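PDB 2J4D: cryptochrome DASH, chloroplastic/mitochondrial from Arabidopsis thaliana, which binds FAD and a folate light antenna, repairs cyclobutane pyrimidine dimers in single-stranded DNA, and may also serve as a blue-light photoreceptor. Local coordinates for residues 80-85 against 415-420; 143-148 against 424-429. All blocks are in the same frame, centred on the assembly; numbering follows the deposited sequence.

Interaction 1. Residues 80-85 against 415-420. With MHF (5,10-methenyl-6,7,8-trihydrofolic acid), chain D.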
# COMPACT_ATOMS: atom_id res chain seq x y z
N HIS A 80 4.07 10.34 14.43
CA HIS A 80 3.87 11.72 14.84
C HIS A 80 2.59 12.15 14.14
O HIS A 80 1.59 11.46 14.25
CB HIS A 80 5.07 12.58 14.45
CG HIS A 80 6.25 12.37 15.35
ND1 HIS A 80 7.52 12.83 15.04
CD2 HIS A 80 6.36 11.76 16.56
CE1 HIS A 80 8.35 12.50 16.02
NE2 HIS A 80 7.67 11.86 16.95
N THR A 81 2.60 13.26 13.39
CA THR A 81 1.36 13.70 12.73
C THR A 81 1.51 14.03 11.26
O THR A 81 2.62 14.20 10.75
CB THR A 81 0.78 14.93 13.44
OG1 THR A 81 1.78 15.96 13.48
CG2 THR A 81 0.37 14.58 14.87
N THR A 82 0.38 14.14 10.56
CA THR A 82 0.42 14.47 9.14
C THR A 82 0.92 15.89 8.94
O THR A 82 0.81 16.74 9.82
CB THR A 82 -0.95 14.25 8.46
OG1 THR A 82 -1.95 15.05 9.11
CG2 THR A 82 -1.35 12.78 8.54
N HIS A 83 1.48 16.13 7.76
CA HIS A 83 2.12 17.39 7.39
C HIS A 83 1.38 18.71 7.53
O HIS A 83 1.82 19.60 8.26
CB HIS A 83 2.65 17.25 5.96
CG HIS A 83 3.57 18.36 5.54
ND1 HIS A 83 3.12 19.58 5.09
CD2 HIS A 83 4.93 18.42 5.49
CE1 HIS A 83 4.15 20.34 4.78
NE2 HIS A 83 5.26 19.66 5.01
N PHE A 84 0.26 18.85 6.83
CA PHE A 84 -0.49 20.09 6.87
C PHE A 84 -1.56 20.21 7.95
O PHE A 84 -1.69 21.27 8.55
CB PHE A 84 -1.14 20.34 5.50
CG PHE A 84 -0.15 20.62 4.40
CD1 PHE A 84 0.56 21.82 4.38
CD2 PHE A 84 0.10 19.68 3.41
CE1 PHE A 84 1.50 22.08 3.38
CE2 PHE A 84 1.04 19.93 2.40
CZ PHE A 84 1.74 21.13 2.38
N PHE A 85 -2.30 19.13 8.21
CA PHE A 85 -3.39 19.18 9.17
C PHE A 85 -3.21 18.42 10.47
O PHE A 85 -4.12 18.31 11.28
CB PHE A 85 -4.67 18.73 8.47
CG PHE A 85 -4.99 19.56 7.27
CD1 PHE A 85 -5.50 20.85 7.42
CD2 PHE A 85 -4.68 19.12 5.99
CE1 PHE A 85 -5.68 21.69 6.32
CE2 PHE A 85 -4.85 19.95 4.88
CZ PHE A 85 -5.35 21.24 5.05
N TRP A 415 -6.33 12.59 5.64
CA TRP A 415 -7.19 11.70 6.42
C TRP A 415 -7.05 10.28 5.86
O TRP A 415 -7.04 9.31 6.62
CB TRP A 415 -8.65 12.15 6.37
CG TRP A 415 -9.52 11.28 7.25
CD1 TRP A 415 -10.57 10.50 6.85
CD2 TRP A 415 -9.37 11.06 8.66
NE1 TRP A 415 -11.08 9.81 7.93
CE2 TRP A 415 -10.36 10.13 9.05
CE3 TRP A 415 -8.48 11.55 9.63
CZ2 TRP A 415 -10.50 9.69 10.37
CZ3 TRP A 415 -8.62 11.10 10.94
CH2 TRP A 415 -9.63 10.18 11.30
N PHE A 416 -6.93 10.16 4.54
CA PHE A 416 -6.74 8.85 3.92
C PHE A 416 -5.36 8.35 4.39
O PHE A 416 -5.17 7.17 4.69
CB PHE A 416 -6.77 8.97 2.39
CG PHE A 416 -8.13 8.72 1.78
CD1 PHE A 416 -9.30 9.14 2.41
CD2 PHE A 416 -8.23 8.11 0.52
CE1 PHE A 416 -10.55 8.96 1.81
CE2 PHE A 416 -9.47 7.92 -0.09
CZ PHE A 416 -10.64 8.35 0.56
N GLU A 417 -4.39 9.27 4.48
CA GLU A 417 -3.05 8.89 4.93
C GLU A 417 -3.10 8.31 6.34
O GLU A 417 -2.40 7.35 6.67
CB GLU A 417 -2.10 10.09 4.88
CG GLU A 417 -0.74 9.78 5.53
CD GLU A 417 0.35 10.79 5.21
OE1 GLU A 417 0.04 11.86 4.62
OE2 GLU A 417 1.51 10.51 5.55
N THR A 418 -3.93 8.89 7.19
CA THR A 418 -4.05 8.38 8.55
C THR A 418 -4.70 7.00 8.59
O THR A 418 -4.21 6.08 9.25
CB THR A 418 -4.93 9.31 9.43
OG1 THR A 418 -4.29 10.58 9.58
CG2 THR A 418 -5.14 8.69 10.79
N CYS A 419 -5.81 6.86 7.86
CA CYS A 419 -6.62 5.64 7.89
C CYS A 419 -6.33 4.41 7.04
O CYS A 419 -6.55 3.29 7.50
CB CYS A 419 -8.09 6.01 7.64
SG CYS A 419 -8.80 7.20 8.79
N LEU A 420 -5.86 4.61 5.81
CA LEU A 420 -5.63 3.50 4.89
C LEU A 420 -4.56 2.48 5.21
O LEU A 420 -3.40 2.83 5.40
CB LEU A 420 -5.35 4.03 3.49
CG LEU A 420 -6.52 4.69 2.76
CD1 LEU A 420 -6.00 5.36 1.48
CD2 LEU A 420 -7.58 3.65 2.44
N1 MHF D . 4.03 10.49 3.08
C2 MHF D . 5.18 9.84 2.70
NA2 MHF D . 5.24 8.48 2.82
N3 MHF D . 6.25 10.51 2.23
C4 MHF D . 6.24 11.87 2.13
O4 MHF D . 7.23 12.47 1.70
C4A MHF D . 5.07 12.59 2.53
N5 MHF D . 4.97 14.00 2.50
C6 MHF D . 3.88 14.73 3.25
C7 MHF D . 2.56 13.98 2.94
N8 MHF D . 2.79 12.56 3.37
C8A MHF D . 3.95 11.87 3.00
C9 MHF D . 3.94 16.21 2.77
N10 MHF D . 4.95 16.15 1.68
C11 MHF D . 5.86 15.05 2.02
C12 MHF D . 7.09 19.81 0.93
C13 MHF D . 5.66 19.77 0.97
C14 MHF D . 4.98 18.59 1.24
C15 MHF D . 5.70 17.38 1.48
C16 MHF D . 7.15 17.42 1.46
C17 MHF D . 7.83 18.62 1.19
C MHF D . 7.76 21.09 0.58
O MHF D . 7.08 22.07 0.34
N MHF D . 9.11 21.17 0.51
CA MHF D . 9.75 22.43 0.13
CB MHF D . 11.14 22.53 0.75
CG MHF D . 11.16 22.47 2.25
CD MHF D . 10.33 23.57 2.88
OE1 MHF D . 10.74 24.74 2.79
OE2 MHF D . 9.25 23.25 3.44
CT MHF D . 9.86 22.53 -1.39
O1 MHF D . 9.69 21.50 -2.07
O2 MHF D . 10.12 23.65 -1.90
O HOH W 1 1.28 13.99 6.09

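Interaction 2. Residues 143-148 against 424-429. With MHF (5,10-methenyl-6,7,8-trihydrofolic acid), chain D.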
# COMPACT_ATOMS: atom_id res chain seq x y z
N LYS A 143 15.09 1.54 -2.79
CA LYS A 143 15.03 2.98 -3.05
C LYS A 143 13.59 3.45 -2.94
O LYS A 143 12.68 2.80 -3.44
CB LYS A 143 15.54 3.26 -4.47
CG LYS A 143 15.57 4.74 -4.85
CD LYS A 143 16.82 5.42 -4.27
CE LYS A 143 16.83 6.92 -4.57
NZ LYS A 143 15.78 7.63 -3.79
N GLU A 144 13.38 4.58 -2.28
CA GLU A 144 12.03 5.14 -2.18
C GLU A 144 11.99 6.39 -3.06
O GLU A 144 13.03 6.82 -3.58
CB GLU A 144 11.67 5.44 -0.73
CG GLU A 144 11.32 4.20 0.06
CD GLU A 144 9.98 3.59 -0.35
OE1 GLU A 144 9.39 4.04 -1.36
OE2 GLU A 144 9.51 2.65 0.34
N THR A 145 10.82 6.99 -3.21
CA THR A 145 10.71 8.14 -4.10
C THR A 145 10.33 9.51 -3.53
O THR A 145 10.76 10.53 -4.07
CB THR A 145 9.73 7.85 -5.25
OG1 THR A 145 8.43 7.56 -4.71
CG2 THR A 145 10.19 6.66 -6.08
N CYS A 146 9.52 9.55 -2.48
CA CYS A 146 9.08 10.84 -1.96
C CYS A 146 10.00 11.52 -0.94
O CYS A 146 10.82 10.87 -0.29
CB CYS A 146 7.67 10.71 -1.38
SG CYS A 146 6.48 10.17 -2.65
N SER A 147 9.84 12.83 -0.85
CA SER A 147 10.62 13.70 0.04
C SER A 147 11.05 13.14 1.40
O SER A 147 12.25 13.10 1.71
CB SER A 147 9.83 15.00 0.29
OG SER A 147 10.40 15.75 1.35
N GLU A 148 10.09 12.73 2.21
CA GLU A 148 10.39 12.21 3.54
C GLU A 148 11.30 10.99 3.53
O GLU A 148 12.28 10.94 4.28
CB GLU A 148 9.09 11.89 4.29
CG GLU A 148 8.33 13.14 4.72
CD GLU A 148 6.96 12.85 5.28
OE1 GLU A 148 6.60 11.66 5.45
OE2 GLU A 148 6.23 13.82 5.56
N ASP A 424 -0.08 4.73 0.51
CA ASP A 424 1.14 4.82 -0.28
C ASP A 424 1.15 6.29 -0.72
O ASP A 424 0.19 6.77 -1.33
CB ASP A 424 1.03 3.88 -1.49
CG ASP A 424 2.24 3.93 -2.38
OD1 ASP A 424 2.94 2.89 -2.48
OD2 ASP A 424 2.50 4.99 -2.98
N PRO A 425 2.23 7.04 -0.42
CA PRO A 425 2.20 8.44 -0.85
C PRO A 425 1.97 8.66 -2.33
O PRO A 425 1.21 9.55 -2.72
CB PRO A 425 3.55 8.98 -0.37
CG PRO A 425 4.43 7.77 -0.35
CD PRO A 425 3.51 6.71 0.23
N CYS A 426 2.63 7.86 -3.16
CA CYS A 426 2.52 7.99 -4.61
C CYS A 426 1.10 7.77 -5.09
O CYS A 426 0.54 8.59 -5.82
CB CYS A 426 3.45 6.98 -5.29
SG CYS A 426 5.16 7.02 -4.69
N SER A 427 0.51 6.66 -4.66
CA SER A 427 -0.85 6.32 -5.07
C SER A 427 -1.90 7.20 -4.40
O SER A 427 -2.85 7.62 -5.05
CB SER A 427 -1.14 4.85 -4.75
OG SER A 427 -0.44 3.98 -5.62
N ASN A 428 -1.74 7.48 -3.11
CA ASN A 428 -2.74 8.29 -2.42
C ASN A 428 -2.80 9.71 -2.95
O ASN A 428 -3.85 10.17 -3.41
CB ASN A 428 -2.46 8.34 -0.92
CG ASN A 428 -3.61 8.98 -0.15
OD1 ASN A 428 -4.74 8.52 -0.23
ND2 ASN A 428 -3.31 10.03 0.61
N TYR A 429 -1.69 10.42 -2.87
CA TYR A 429 -1.67 11.79 -3.34
C TYR A 429 -1.82 11.85 -4.86
O TYR A 429 -2.38 12.80 -5.39
CB TYR A 429 -0.39 12.47 -2.86
CG TYR A 429 -0.46 12.75 -1.38
CD1 TYR A 429 -1.05 13.93 -0.90
CD2 TYR A 429 -0.01 11.81 -0.44
CE1 TYR A 429 -1.19 14.17 0.46
CE2 TYR A 429 -0.16 12.04 0.94
CZ TYR A 429 -0.75 13.22 1.38
OH TYR A 429 -0.91 13.47 2.73
N1 MHF D . 4.03 10.49 3.08
C2 MHF D . 5.18 9.84 2.70
NA2 MHF D . 5.24 8.48 2.82
N3 MHF D . 6.25 10.51 2.23
C4 MHF D . 6.24 11.87 2.13
O4 MHF D . 7.23 12.47 1.70
C4A MHF D . 5.07 12.59 2.53
N5 MHF D . 4.97 14.00 2.50
C6 MHF D . 3.88 14.73 3.25
C7 MHF D . 2.56 13.98 2.94
N8 MHF D . 2.79 12.56 3.37
C8A MHF D . 3.95 11.87 3.00
C9 MHF D . 3.94 16.21 2.77
N10 MHF D . 4.95 16.15 1.68
C11 MHF D . 5.86 15.05 2.02
C12 MHF D . 7.09 19.81 0.93
C13 MHF D . 5.66 19.77 0.97
C14 MHF D . 4.98 18.59 1.24
C15 MHF D . 5.70 17.38 1.48
C16 MHF D . 7.15 17.42 1.46
C17 MHF D . 7.83 18.62 1.19
C MHF D . 7.76 21.09 0.58
O MHF D . 7.08 22.07 0.34
N MHF D . 9.11 21.17 0.51
CA MHF D . 9.75 22.43 0.13
CB MHF D . 11.14 22.53 0.75
CG MHF D . 11.16 22.47 2.25
CD MHF D . 10.33 23.57 2.88
OE1 MHF D . 10.74 24.74 2.79
OE2 MHF D . 9.25 23.25 3.44
CT MHF D . 9.86 22.53 -1.39
O1 MHF D . 9.69 21.50 -2.07
O2 MHF D . 10.12 23.65 -1.90

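Interaction 1. Residues 80-85 against 415-420
Thr82 and Glu417 meet where the alpha/beta domain faces the helical FAD-binding domain in the photolyase/cryptochrome fold of this class-1 family member, beside the folate antenna MHF. The methyl CG2 of Thr82 lies 4.2 Å from CD of Glu417 and 3.8 Å from OG1 of Thr418, itself hydrogen-bonded to Pro88 O, and the threonine side chains cross at about a right angle. A beta-branched residue suits this place: its methyl faces helix 409-419, while OG1 of Thr82 bonds to Phe87 N and Glu414 OE1. Glu417 reaches the folate on an extended chain, with CG anti to the backbone N (chi1 172°). MHF N8 donates to OE1 of Glu417 at 3.1 Å and more weakly to OE2, which is also salt-bridged to Lys89. His83 covers C9 of the five-membered bridge ring, its CG 3.5 Å from MHF C9, and MHF C14 sits over one face of the imidazole. With an alanine here the imidazole is gone, and C9 and the benzoyl ring are likely to lose their cover on this side and shift more freely. Farther out, Glu414 accepts from Phe84 N and Phe85 N. One water completes the link, accepting from His83 N at 2.7 Å and donating to Glu417 OE1 at 2.9 Å.

Interaction 2. Residues 143-148 against 424-429
Cys146 and Cys426 bring their sulfurs to 4.0 Å in a small apolar contact between the alpha/beta domain, at the loop entering helix 147-161, and the FAD-binding domain, at the start of helix 425-436. SG of Cys146 also lies 3.9 Å from CB of Pro425; thiols suit this junction because they are compact and polarisable. Alongside, OG1 of Thr145 approaches SG of Cys426 to 3.3 Å, while its stronger polar partner is Ser336 on helix 317-339.

Packing on the folate is mixed in character. Glu148 lays its carboxylate flat over one face of the pterin, CD 3.3 Å from MHF C4A, and Lys89 forms a salt bridge with Glu148 OE1. From the opposite face the rigid ring of Pro425 brings CG 3.3 Å from the amino nitrogen NA2 of MHF, so the pterin lies between proline and carboxylate. Tyr429 places OH 3.5 Å from MHF C7.

Among the hydrogen bonds, Glu148 N donates to MHF O4 at 2.9 Å and a nearly straight 164°. Asp424 is the N-cap of the other helix: a chi1 of 179° turns its carboxylate away from its own N, and OD2 accepts from Ser427 N, which meets it from above the carboxylate plane, and weakly from Cys426 N. Asp424 N itself bonds to FAD O4.

The chemistry thus divides the work: two cysteine sulfurs, a proline and a threonine hydroxyl join the domains, whereas a main-chain N-H reads the pterin carbonyl and a capped helix start carries a backbone donor to the flavin cofactor.

In the fold
Interactions 1 and 2, their centres 13 Å apart, both join the alpha/beta domain to the FAD-binding domain and hold the same folate antenna in the cleft between them. Residues 80-85 and 415-420 take its N8 side and bridge ring; residues 143-148 and 424-429 take the pterin carbonyl and amino group. Consecutive helices 409-419 and 425-436 supply one partner each, and the two contacts touch directly where Glu417 OE1 and Tyr429 OH lie 2.7 Å apart, probably hydrogen-bonded. A single lysine, Lys89, serves both contacts. The side chains of Glu417 and Pro425 each lie about 7 Å from FAD, setting the antenna pocket close to the flavin cofactor.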